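Local coordinates for protein packaging enzyme P4 (Pseudomonas phage phi13, PDB 4BLP) that probably hydrolyses nucleoside triphosphates to drive RNA into the viral procapsid, as a hexameric RecA-like packaging motor, at residues Asn271-Ala274 with Gly279-Val282; Val233-Ala238 with Ala255-Met260. All blocks are in the same frame, centred on the assembly; numbering follows the deposited sequence.

Contact 1 (Asn271-Ala274 with Gly279-Val282); sequences NNIA and GMTV
Met280 reaches from strand 279-284 to the last turn of helix 266-274 and meets Ile273 and Ala274 with the end of its side chain, a small worked example of how one long side chain can span the gap between a helix and a sheet. Its CG is anti to the backbone N (chi1 179°) and the next torsion is extended too, which carries the sulfur straight out from the strand; the bend at chi3 (88°) then turns the methyl aside. SD lies 3.7 Å from CG2 of Ile273, the branch that is itself anti to the backbone N, and the two side chains cross at about a right angle. CE comes alongside the methyl of Ala274, with 3.8 Å between CE of Met280 and CB of Ala274. The sulfur also approaches the helix backbone, SD of Met280 standing 3.7 Å from N of Ala274, but no hydrogen bond joins the two segments and the contact is apolar. Val150 and Val152 of the adjacent strand, and Tyr270 one turn back, also touch the methionine. Such a helix laid on the parallel strands it connects belongs to the beta-alpha-beta architecture of RecA-like P-loop NTPases.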
ATOM      1  N   ASN D 271     -12.648  21.027 -15.657  1.00 14.00           N
ATOM      2  CA  ASN D 271     -11.876  22.249 -15.411  1.00 12.90           C
ATOM      3  C   ASN D 271     -10.396  21.925 -15.169  1.00 15.37           C
ATOM      4  O   ASN D 271      -9.521  22.629 -15.660  1.00 14.00           O
ATOM      5  CB  ASN D 271     -12.423  23.013 -14.198  1.00 14.96           C
ATOM      6  CG  ASN D 271     -13.728  23.698 -14.449  1.00 36.81           C
ATOM      7  OD1 ASN D 271     -14.126  23.924 -15.597  1.00 30.47           O
ATOM      8  ND2 ASN D 271     -14.409  24.081 -13.363  1.00 34.64           N
ATOM      9  N   ASN D 272     -10.117  20.856 -14.399  1.00 12.46           N
ATOM     10  CA  ASN D 272      -8.722  20.486 -14.126  1.00 10.24           C
ATOM     11  C   ASN D 272      -8.022  20.040 -15.394  1.00 14.87           C
ATOM     12  O   ASN D 272      -6.844  20.334 -15.582  1.00 14.35           O
ATOM     13  CB  ASN D 272      -8.670  19.388 -13.046  1.00 12.10           C
ATOM     14  CG  ASN D 272      -9.099  19.876 -11.672  1.00 26.60           C
ATOM     15  OD1 ASN D 272      -9.026  21.051 -11.360  1.00 28.75           O
ATOM     16  ND2 ASN D 272      -9.567  19.000 -10.814  1.00 18.54           N
ATOM     17  N   ILE D 273      -8.741  19.327 -16.285  1.00 13.00           N
ATOM     18  CA  ILE D 273      -8.153  18.911 -17.566  1.00 11.01           C
ATOM     19  C   ILE D 273      -7.851  20.152 -18.420  1.00 11.39           C
ATOM     20  O   ILE D 273      -6.744  20.280 -18.963  1.00 10.83           O
ATOM     21  CB  ILE D 273      -9.086  17.902 -18.310  1.00 13.72           C
ATOM     22  CG1 ILE D 273      -9.131  16.582 -17.553  1.00 15.01           C
ATOM     23  CG2 ILE D 273      -8.580  17.667 -19.740  1.00 13.25           C
ATOM     24  CD1 ILE D 273     -10.123  15.558 -18.127  1.00 20.60           C
ATOM     25  N   ALA D 274      -8.823  21.089 -18.533  1.00 11.75           N
ATOM     26  CA  ALA D 274      -8.620  22.321 -19.314  1.00 12.63           C
ATOM     27  C   ALA D 274      -7.411  23.124 -18.795  1.00 14.97           C
ATOM     28  O   ALA D 274      -6.681  23.699 -19.584  1.00 13.00           O
ATOM     29  CB  ALA D 274      -9.869  23.193 -19.255  1.00 14.55           C
ATOM     30  N   GLY D 279      -5.571  22.875 -25.230  1.00 10.93           N
ATOM     31  CA  GLY D 279      -6.964  22.997 -25.644  1.00  9.60           C
ATOM     32  C   GLY D 279      -7.811  21.831 -25.225  1.00 11.97           C
ATOM     33  O   GLY D 279      -7.302  20.729 -25.035  1.00 10.70           O
ATOM     34  N   MET D 280      -9.115  22.063 -25.077  1.00  8.96           N
ATOM     35  CA  MET D 280     -10.017  20.997 -24.679  1.00  8.07           C
ATOM     36  C   MET D 280     -11.365  21.223 -25.352  1.00 13.07           C
ATOM     37  O   MET D 280     -11.875  22.340 -25.344  1.00 13.90           O
ATOM     38  CB  MET D 280     -10.211  21.004 -23.137  1.00 10.81           C
ATOM     39  CG  MET D 280     -11.174  19.925 -22.672  1.00 15.05           C
ATOM     40  SD  MET D 280     -11.355  19.876 -20.879  1.00 17.43           S
ATOM     41  CE  MET D 280     -12.704  21.082 -20.683  1.00 17.70           C
ATOM     42  N   THR D 281     -11.947  20.158 -25.891  1.00  9.42           N
ATOM     43  CA  THR D 281     -13.301  20.153 -26.469  1.00 10.10           C
ATOM     44  C   THR D 281     -14.114  19.118 -25.724  1.00 14.41           C
ATOM     45  O   THR D 281     -13.663  17.974 -25.597  1.00 12.91           O
ATOM     46  CB  THR D 281     -13.279  19.830 -27.999  1.00 14.92           C
ATOM     47  OG1 THR D 281     -12.484  20.802 -28.674  1.00 12.65           O
ATOM     48  CG2 THR D 281     -14.695  19.822 -28.623  1.00 15.86           C
ATOM     49  N   VAL D 282     -15.275  19.520 -25.207  1.00 11.55           N
ATOM     50  CA  VAL D 282     -16.217  18.593 -24.550  1.00 12.25           C
ATOM     51  C   VAL D 282     -17.244  18.212 -25.614  1.00 14.48           C
ATOM     52  O   VAL D 282     -17.851  19.098 -26.249  1.00 15.96           O
ATOM     53  CB  VAL D 282     -16.902  19.194 -23.287  1.00 15.56           C
ATOM     54  CG1 VAL D 282     -17.929  18.205 -22.707  1.00 15.42           C
ATOM     55  CG2 VAL D 282     -15.862  19.578 -22.238  1.00 14.73           C
TER

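Contact 2 (Val233-Ala238 with Ala255-Met260); sequences VALYAA and AAINPM
Within 233-238, part of helix 233-248, Leu235 alone reaches 255-260, and it does so with both branches of its fork. CD1 of Leu235 meets CD1 of Ile257 at 4.4 Å, whereas CD2 of Leu235 stands 4.5 Å from CB of Pro259. CG lies anti to the backbone N (chi1 180°), which carries the fork out from the helix, and chi2 near 59° turns one methyl to the end of the strand and the other to the turn that follows. Ile257 answers with an extended chain of its own, and the two residues meet by their terminal methyls.

The whole contact is light, with 92 Å² buried on both sides together and no hydrogen bond across it. The nearest CA atoms, those of Leu235 and Pro259, remain 8.8 Å apart. The looser side lies toward Met260, which is partly exposed and reaches a neighbouring subunit at Asn272 of that chain. There the backbone leaves the strand through an Asx turn, in which N of Met260 donates to OD1 of Asn258 at 3.1 Å. The donor sits well above the carbonyl plane, 50° out of it.

Other elements complete the core around these three residues. Leu218 and Val219 of helix 216-221 pack on Leu235 and Ile257 respectively, Val150 and Val152 of strand 147-152 touch Ile257, Val152 also reaches Pro259, and Val269 of helix 266-274 touches Pro259, placing helix 233-248 beside the central sheet.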
ATOM      1  N   VAL D 233      -4.695  12.821  -9.499  1.00 10.33           N
ATOM      2  CA  VAL D 233      -4.080  14.113  -9.894  1.00 10.07           C
ATOM      3  C   VAL D 233      -2.869  13.891 -10.755  1.00 12.93           C
ATOM      4  O   VAL D 233      -2.531  14.785 -11.543  1.00 12.78           O
ATOM      5  CB  VAL D 233      -3.761  15.050  -8.698  1.00 15.13           C
ATOM      6  CG1 VAL D 233      -5.055  15.470  -8.019  1.00 15.98           C
ATOM      7  CG2 VAL D 233      -2.800  14.404  -7.705  1.00 15.01           C
ATOM      8  N   ALA D 234      -2.223  12.708 -10.675  1.00 11.22           N
ATOM      9  CA  ALA D 234      -1.096  12.396 -11.549  1.00 12.74           C
ATOM     10  C   ALA D 234      -1.514  12.414 -13.030  1.00 11.71           C
ATOM     11  O   ALA D 234      -0.660  12.633 -13.895  1.00  9.87           O
ATOM     12  CB  ALA D 234      -0.502  11.034 -11.182  1.00 13.79           C
ATOM     13  N   LEU D 235      -2.813  12.227 -13.330  1.00  7.98           N
ATOM     14  CA  LEU D 235      -3.275  12.269 -14.719  1.00  8.28           C
ATOM     15  C   LEU D 235      -3.127  13.706 -15.228  1.00 10.55           C
ATOM     16  O   LEU D 235      -2.736  13.898 -16.361  1.00  9.56           O
ATOM     17  CB  LEU D 235      -4.743  11.836 -14.827  1.00  8.58           C
ATOM     18  CG  LEU D 235      -5.330  11.846 -16.245  1.00 12.16           C
ATOM     19  CD1 LEU D 235      -4.560  10.923 -17.237  1.00 13.41           C
ATOM     20  CD2 LEU D 235      -6.846  11.511 -16.204  1.00 12.69           C
ATOM     21  N   TYR D 236      -3.482  14.693 -14.391  1.00  9.75           N
ATOM     22  CA  TYR D 236      -3.377  16.103 -14.822  1.00  8.75           C
ATOM     23  C   TYR D 236      -1.938  16.475 -15.036  1.00  9.88           C
ATOM     24  O   TYR D 236      -1.639  17.141 -16.026  1.00  9.65           O
ATOM     25  CB  TYR D 236      -3.987  17.041 -13.785  1.00 11.11           C
ATOM     26  CG  TYR D 236      -5.399  16.679 -13.384  1.00 11.17           C
ATOM     27  CD1 TYR D 236      -6.380  16.438 -14.344  1.00 11.22           C
ATOM     28  CD2 TYR D 236      -5.769  16.634 -12.045  1.00 11.22           C
ATOM     29  CE1 TYR D 236      -7.697  16.157 -13.972  1.00 13.96           C
ATOM     30  CE2 TYR D 236      -7.075  16.350 -11.665  1.00 11.43           C
ATOM     31  CZ  TYR D 236      -8.031  16.096 -12.629  1.00 19.16           C
ATOM     32  OH  TYR D 236      -9.325  15.869 -12.224  1.00 17.87           O
ATOM     33  N   ALA D 237      -1.029  16.050 -14.116  1.00  8.89           N
ATOM     34  CA  ALA D 237       0.408  16.346 -14.292  1.00  7.82           C
ATOM     35  C   ALA D 237       0.905  15.668 -15.580  1.00  9.44           C
ATOM     36  O   ALA D 237       1.725  16.247 -16.308  1.00  8.14           O
ATOM     37  CB  ALA D 237       1.193  15.819 -13.081  1.00  9.35           C
ATOM     38  N   ALA D 238       0.424  14.446 -15.858  1.00  8.26           N
ATOM     39  CA  ALA D 238       0.857  13.706 -17.087  1.00  8.13           C
ATOM     40  C   ALA D 238       0.401  14.457 -18.318  1.00  9.59           C
ATOM     41  O   ALA D 238       1.138  14.563 -19.289  1.00  7.94           O
ATOM     42  CB  ALA D 238       0.283  12.276 -17.117  1.00  8.26           C
ATOM     43  N   ALA D 255      -6.110  14.307 -28.811  1.00  9.06           N
ATOM     44  CA  ALA D 255      -6.372  12.971 -28.259  1.00  9.65           C
ATOM     45  C   ALA D 255      -7.737  12.886 -27.615  1.00 14.00           C
ATOM     46  O   ALA D 255      -8.112  13.816 -26.909  1.00 12.77           O
ATOM     47  CB  ALA D 255      -5.309  12.634 -27.227  1.00  9.99           C
ATOM     48  N   ALA D 256      -8.446  11.754 -27.815  1.00 10.34           N
ATOM     49  CA  ALA D 256      -9.717  11.488 -27.123  1.00 11.25           C
ATOM     50  C   ALA D 256      -9.417  10.973 -25.718  1.00 14.01           C
ATOM     51  O   ALA D 256      -8.510  10.147 -25.533  1.00 10.26           O
ATOM     52  CB  ALA D 256     -10.547  10.454 -27.895  1.00 11.96           C
ATOM     53  N   ILE D 257     -10.179  11.430 -24.724  1.00  9.30           N
ATOM     54  CA  ILE D 257      -9.994  10.918 -23.381  1.00 10.52           C
ATOM     55  C   ILE D 257     -11.319  10.890 -22.630  1.00 14.94           C
ATOM     56  O   ILE D 257     -12.150  11.783 -22.805  1.00 12.67           O
ATOM     57  CB  ILE D 257      -8.902  11.754 -22.627  1.00 15.08           C
ATOM     58  CG1 ILE D 257      -8.414  11.046 -21.362  1.00 15.24           C
ATOM     59  CG2 ILE D 257      -9.362  13.208 -22.333  1.00 17.82           C
ATOM     60  CD1 ILE D 257      -7.098  11.689 -20.789  1.00 18.11           C
ATOM     61  N   ASN D 258     -11.520   9.851 -21.824  1.00 12.44           N
ATOM     62  CA  ASN D 258     -12.705   9.732 -20.957  1.00 14.27           C
ATOM     63  C   ASN D 258     -12.165   9.546 -19.540  1.00 16.88           C
ATOM     64  O   ASN D 258     -11.756   8.435 -19.225  1.00 14.19           O
ATOM     65  CB  ASN D 258     -13.625   8.594 -21.395  1.00 13.45           C
ATOM     66  CG  ASN D 258     -14.727   8.323 -20.381  1.00 19.49           C
ATOM     67  OD1 ASN D 258     -14.945   9.087 -19.427  1.00 20.10           O
ATOM     68  ND2 ASN D 258     -15.478   7.242 -20.583  1.00 20.80           N
ATOM     69  N   PRO D 259     -12.089  10.611 -18.704  1.00 14.79           N
ATOM     70  CA  PRO D 259     -11.441  10.466 -17.395  1.00 16.02           C
ATOM     71  C   PRO D 259     -12.217   9.646 -16.370  1.00 22.75           C
ATOM     72  O   PRO D 259     -11.676   9.337 -15.300  1.00 22.43           O
ATOM     73  CB  PRO D 259     -11.260  11.921 -16.926  1.00 18.10           C
ATOM     74  CG  PRO D 259     -12.403  12.649 -17.574  1.00 23.33           C
ATOM     75  CD  PRO D 259     -12.499  12.021 -18.944  1.00 18.49           C
ATOM     76  N   MET D 260     -13.475   9.274 -16.694  1.00 20.39           N
ATOM     77  CA  MET D 260     -14.344   8.440 -15.855  1.00 20.16           C
ATOM     78  C   MET D 260     -14.523   9.019 -14.451  1.00 25.36           C
ATOM     79  O   MET D 260     -14.353   8.334 -13.434  1.00 24.48           O
ATOM     80  CB  MET D 260     -13.840   6.992 -15.791  1.00 21.99           C
ATOM     81  CG  MET D 260     -13.877   6.304 -17.117  1.00 25.92           C
ATOM     82  SD  MET D 260     -13.766   4.508 -16.914  1.00 30.49           S
ATOM     83  CE  MET D 260     -14.099   4.030 -18.605  1.00 28.09           C
TER

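Overall arrangement
The two contacts lie in series along the chain, contact 2 closing before contact 1 opens, and their centres are about 10 Å apart. Both reach the same mixed sheet, where strand 147-152 runs between strands 252-257 and 279-284. Helix 266-274 follows strand 252-257 and connects the contacts directly: CD1 of Ile273 packs 3.7 Å from CG of Pro259, and CB of Asn272 lies 3.4 Å from CZ of Tyr236. Together they form a connected stretch of a probable RecA-like NTPase core in which helices 233-248 and 266-274 pack on each other, on the sheet and on the turn after strand 252-257. Each also touches a second subunit, so this region continues into the interfaces of the six-chain assembly.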